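Local coordinates for protein phosphodiesterase (Pseudomonas aeruginosa, PDB 4G75) that is a colicin M-like bacteriocin that probably kills related bacteria by hydrolysing a peptidoglycan precursor with the help of magnesium, at residues Pro186-Thr200 with Gly212-Thr226. Numbering follows the deposited sequence. Where two conformers were deposited one is given.
With MG (magnesium ion), chain B; EDO (1,2-ethanediol), chain G; EDO (1,2-ethanediol), chain C.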
# COMPACT_ATOMS: atom_id res chain seq x y z
N PRO A 186 30.08 -0.04 -27.72
CA PRO A 186 31.35 0.38 -28.31
C PRO A 186 32.28 0.97 -27.26
O PRO A 186 31.84 1.26 -26.14
CB PRO A 186 30.94 1.49 -29.29
CG PRO A 186 29.46 1.36 -29.44
CD PRO A 186 28.96 0.80 -28.16
N MSE A 187 33.55 1.13 -27.61
CA MSE A 187 34.50 1.85 -26.77
C MSE A 187 34.02 3.30 -26.69
O MSE A 187 33.30 3.77 -27.57
CB MSE A 187 35.88 1.79 -27.41
CG MSE A 187 37.05 1.83 -26.44
SE MSE A 187 37.15 0.28 -25.25
CE MSE A 187 36.25 -1.03 -26.38
N GLY A 188 34.40 4.00 -25.62
CA GLY A 188 33.99 5.38 -25.46
C GLY A 188 32.64 5.56 -24.79
O GLY A 188 32.20 4.69 -24.03
N GLN A 189 31.99 6.68 -25.09
CA GLN A 189 30.74 7.06 -24.43
C GLN A 189 29.51 6.62 -25.22
O GLN A 189 29.41 6.88 -26.41
CB GLN A 189 30.73 8.58 -24.22
CG GLN A 189 29.42 9.15 -23.73
CD GLN A 189 29.50 10.65 -23.51
OE1 GLN A 189 28.53 11.37 -23.75
NE2 GLN A 189 30.65 11.13 -23.06
N THR A 190 28.59 5.96 -24.53
CA THR A 190 27.36 5.43 -25.13
C THR A 190 26.13 5.85 -24.32
O THR A 190 26.19 5.89 -23.10
CB THR A 190 27.37 3.88 -25.15
OG1 THR A 190 28.42 3.41 -26.01
CG2 THR A 190 26.03 3.34 -25.64
N THR A 191 25.03 6.13 -25.00
CA THR A 191 23.79 6.42 -24.29
C THR A 191 23.09 5.11 -23.99
O THR A 191 22.92 4.27 -24.87
CB THR A 191 22.86 7.33 -25.11
OG1 THR A 191 23.51 8.58 -25.36
CG2 THR A 191 21.57 7.58 -24.35
N VAL A 192 22.69 4.94 -22.74
CA VAL A 192 22.05 3.72 -22.29
C VAL A 192 20.61 4.03 -21.96
O VAL A 192 20.31 5.04 -21.32
CB VAL A 192 22.74 3.16 -21.03
CG1 VAL A 192 22.00 1.94 -20.52
CG2 VAL A 192 24.20 2.82 -21.32
N ASP A 193 19.70 3.18 -22.43
CA ASP A 193 18.28 3.37 -22.19
C ASP A 193 17.56 2.05 -22.45
O ASP A 193 17.37 1.65 -23.60
CB ASP A 193 17.74 4.47 -23.11
CG ASP A 193 16.37 4.96 -22.70
OD1 ASP A 193 15.74 4.37 -21.79
OD2 ASP A 193 15.91 5.95 -23.31
N PHE A 194 17.20 1.36 -21.38
CA PHE A 194 16.47 0.11 -21.51
C PHE A 194 15.40 -0.10 -20.43
O PHE A 194 15.42 0.56 -19.39
CB PHE A 194 17.43 -1.09 -21.60
CG PHE A 194 18.27 -1.31 -20.36
CD1 PHE A 194 17.81 -2.10 -19.32
CD2 PHE A 194 19.54 -0.76 -20.27
CE1 PHE A 194 18.59 -2.31 -18.19
CE2 PHE A 194 20.32 -0.97 -19.14
CZ PHE A 194 19.84 -1.75 -18.11
N ASN A 195 14.46 -1.00 -20.70
CA ASN A 195 13.37 -1.31 -19.78
C ASN A 195 13.54 -2.69 -19.18
O ASN A 195 13.96 -3.62 -19.87
CB ASN A 195 12.02 -1.23 -20.50
CG ASN A 195 11.81 0.10 -21.18
OD1 ASN A 195 12.12 1.14 -20.61
ND2 ASN A 195 11.30 0.07 -22.41
N VAL A 196 13.23 -2.83 -17.90
CA VAL A 196 13.35 -4.12 -17.22
C VAL A 196 12.24 -4.31 -16.20
O VAL A 196 11.97 -3.41 -15.39
CB VAL A 196 14.73 -4.30 -16.52
CG1 VAL A 196 15.76 -3.33 -17.08
CG2 VAL A 196 14.61 -4.15 -15.01
N PRO A 197 11.58 -5.47 -16.23
CA PRO A 197 10.58 -5.78 -15.21
C PRO A 197 11.29 -6.02 -13.87
O PRO A 197 12.41 -6.54 -13.84
CB PRO A 197 9.94 -7.08 -15.71
CG PRO A 197 10.32 -7.17 -17.17
CD PRO A 197 11.65 -6.50 -17.27
N TYR A 198 10.63 -5.64 -12.78
CA TYR A 198 11.25 -5.73 -11.48
C TYR A 198 10.22 -6.16 -10.46
O TYR A 198 9.17 -5.52 -10.32
CB TYR A 198 11.87 -4.39 -11.08
CG TYR A 198 12.86 -4.50 -9.94
CD1 TYR A 198 14.20 -4.77 -10.19
CD2 TYR A 198 12.45 -4.34 -8.63
CE1 TYR A 198 15.12 -4.87 -9.15
CE2 TYR A 198 13.35 -4.45 -7.58
CZ TYR A 198 14.68 -4.72 -7.85
OH TYR A 198 15.58 -4.81 -6.81
N ALA A 199 10.51 -7.25 -9.77
CA ALA A 199 9.60 -7.77 -8.75
C ALA A 199 9.88 -7.03 -7.45
O ALA A 199 10.86 -7.34 -6.77
CB ALA A 199 9.82 -9.27 -8.56
N THR A 200 9.05 -6.06 -7.12
CA THR A 200 9.33 -5.23 -5.95
C THR A 200 9.28 -6.03 -4.64
O THR A 200 9.92 -5.65 -3.67
CB THR A 200 8.41 -3.99 -5.87
OG1 THR A 200 7.06 -4.40 -5.67
CG2 THR A 200 8.51 -3.17 -7.16
N GLY A 212 3.50 -4.62 -6.83
CA GLY A 212 4.04 -5.90 -7.29
C GLY A 212 5.14 -5.74 -8.33
O GLY A 212 6.13 -5.04 -8.10
N GLU A 213 4.98 -6.40 -9.47
CA GLU A 213 5.96 -6.25 -10.55
C GLU A 213 5.72 -4.94 -11.30
O GLU A 213 4.61 -4.66 -11.72
CB GLU A 213 5.89 -7.42 -11.53
CG GLU A 213 7.04 -7.40 -12.54
CD GLU A 213 6.85 -8.36 -13.69
OE1 GLU A 213 7.50 -9.43 -13.68
OE2 GLU A 213 6.06 -8.05 -14.61
N ILE A 214 6.78 -4.15 -11.45
CA ILE A 214 6.68 -2.90 -12.20
C ILE A 214 7.72 -2.95 -13.30
O ILE A 214 8.53 -3.86 -13.35
CB ILE A 214 6.93 -1.69 -11.30
CG1 ILE A 214 8.33 -1.75 -10.68
CG2 ILE A 214 5.87 -1.62 -10.21
CD1 ILE A 214 8.68 -0.55 -9.82
N THR A 215 7.69 -1.97 -14.20
CA THR A 215 8.71 -1.88 -15.23
C THR A 215 9.61 -0.71 -14.90
O THR A 215 9.14 0.42 -14.75
CB THR A 215 8.09 -1.68 -16.63
OG1 THR A 215 7.16 -2.74 -16.91
CG2 THR A 215 9.17 -1.66 -17.70
N LEU A 216 10.91 -0.99 -14.77
CA LEU A 216 11.88 0.07 -14.55
C LEU A 216 12.46 0.54 -15.87
O LEU A 216 12.42 -0.18 -16.88
CB LEU A 216 13.02 -0.41 -13.63
CG LEU A 216 12.64 -0.88 -12.22
CD1 LEU A 216 13.90 -1.30 -11.48
CD2 LEU A 216 11.90 0.22 -11.47
N ARG A 217 12.99 1.76 -15.86
CA ARG A 217 13.74 2.28 -16.99
C ARG A 217 15.11 2.72 -16.50
O ARG A 217 15.21 3.53 -15.57
CB ARG A 217 13.01 3.48 -17.61
CG ARG A 217 13.63 3.96 -18.91
CD ARG A 217 12.85 5.13 -19.48
NE ARG A 217 13.33 5.48 -20.81
CZ ARG A 217 12.73 6.35 -21.62
NH1 ARG A 217 11.62 6.96 -21.23
NH2 ARG A 217 13.25 6.61 -22.81
N ILE A 218 16.15 2.18 -17.13
CA ILE A 218 17.52 2.50 -16.78
C ILE A 218 18.08 3.40 -17.87
O ILE A 218 18.20 2.98 -19.02
CB ILE A 218 18.39 1.25 -16.62
CG1 ILE A 218 18.01 0.49 -15.35
CG2 ILE A 218 19.88 1.62 -16.52
CD1 ILE A 218 16.69 -0.21 -15.41
N VAL A 219 18.43 4.62 -17.50
CA VAL A 219 18.90 5.60 -18.48
C VAL A 219 20.12 6.35 -17.98
O VAL A 219 20.17 6.80 -16.84
CB VAL A 219 17.78 6.60 -18.84
CG1 VAL A 219 17.33 7.36 -17.61
CG2 VAL A 219 18.26 7.56 -19.92
N GLY A 220 21.12 6.49 -18.84
CA GLY A 220 22.33 7.17 -18.47
C GLY A 220 23.42 7.09 -19.51
O GLY A 220 23.17 6.82 -20.68
N ILE A 221 24.64 7.34 -19.06
CA ILE A 221 25.78 7.36 -19.97
C ILE A 221 26.79 6.32 -19.52
O ILE A 221 27.21 6.32 -18.37
CB ILE A 221 26.45 8.73 -19.97
CG1 ILE A 221 25.47 9.80 -20.46
CG2 ILE A 221 27.70 8.71 -20.83
CD1 ILE A 221 26.08 11.18 -20.56
N LEU A 222 27.15 5.43 -20.43
CA LEU A 222 28.18 4.44 -20.17
C LEU A 222 29.48 4.89 -20.83
O LEU A 222 29.46 5.36 -21.97
CB LEU A 222 27.76 3.10 -20.77
CG LEU A 222 28.81 1.99 -20.77
CD1 LEU A 222 29.10 1.51 -19.36
CD2 LEU A 222 28.34 0.83 -21.65
N VAL A 223 30.59 4.76 -20.12
CA VAL A 223 31.90 4.94 -20.73
C VAL A 223 32.70 3.65 -20.61
O VAL A 223 32.87 3.12 -19.51
CB VAL A 223 32.69 6.09 -20.08
CG1 VAL A 223 34.11 6.17 -20.68
CG2 VAL A 223 31.95 7.41 -20.29
N LYS A 224 33.16 3.13 -21.75
CA LYS A 224 34.11 2.02 -21.75
C LYS A 224 35.47 2.51 -22.20
O LYS A 224 35.62 3.02 -23.31
CB LYS A 224 33.62 0.89 -22.66
CG LYS A 224 32.32 0.24 -22.18
CD LYS A 224 31.77 -0.72 -23.22
CE LYS A 224 32.67 -1.93 -23.38
NZ LYS A 224 32.05 -2.93 -24.30
N SER A 225 36.47 2.37 -21.33
CA SER A 225 37.81 2.86 -21.63
C SER A 225 38.70 1.78 -22.20
O SER A 225 38.48 0.59 -21.98
CB SER A 225 38.45 3.44 -20.37
OG SER A 225 37.71 4.54 -19.90
N THR A 226 39.73 2.20 -22.94
CA THR A 226 40.64 1.25 -23.58
C THR A 226 41.48 0.48 -22.56
O THR A 226 42.07 -0.55 -22.89
CB THR A 226 41.54 1.94 -24.62
OG1 THR A 226 42.29 2.99 -23.99
CG2 THR A 226 40.70 2.52 -25.75
MG MG B . 2.33 -4.57 -10.99
C1 EDO G . 13.19 -9.18 -9.85
O1 EDO G . 12.28 -8.84 -10.90
C2 EDO G . 13.48 -7.95 -9.01
O2 EDO G . 14.74 -8.12 -8.36
C1 EDO C . 9.69 5.96 -17.57
O1 EDO C . 9.92 6.69 -18.79
C2 EDO C . 9.10 6.93 -16.56
O2 EDO C . 9.99 8.04 -16.43
O HOH W 1 1.56 -5.33 -13.30
O HOH W 2 -0.01 -5.06 -10.17
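Asp193 and Arg217 illustrate a diagonal cross-strand salt bridge: on one face of two antiparallel strands, Arg217 reaches past its own partner Asn195 to Asp193, the partner of Val219. Extended from CG to NE, it meets the carboxylate side-on through two hydrogen bonds: NE reaches OD1 of Asp193 at 2.8 Å, almost straight at 175°, and NH2 reaches OD2, also at 2.8 Å. Both oxygens use their syn lone pairs; the carboxylate and guanidinium planes, 19° apart, are nearly coplanar. Asn195 OD1 rests against the arginine's CG and is hydrogen-bonded to Tyr239 OH.

Backbone bonds run in pairs from Gly188 and Lys224 to Tyr198 and Ile214. A mixed sheet within the colicin M family region sets strand 213-224 between 188-199 and 229-243. At one end Gly212 O accepts from Thr200 OG1 at 2.7 Å and, at 3.2 Å, from Thr200 N; the next carbonyl, Glu213 O, binds magnesium at 2.4 Å beside Val211 and Asp241.

Around Phe194 the contacts are apolar. With chi1 at 63°, CG between backbone N and carbonyl carbon, the ring receives Ile218 CB over one face, 3.9 Å from its centroid, a CH-pi contact. Helix 176-184 touches Phe194, Val196 and Leu222.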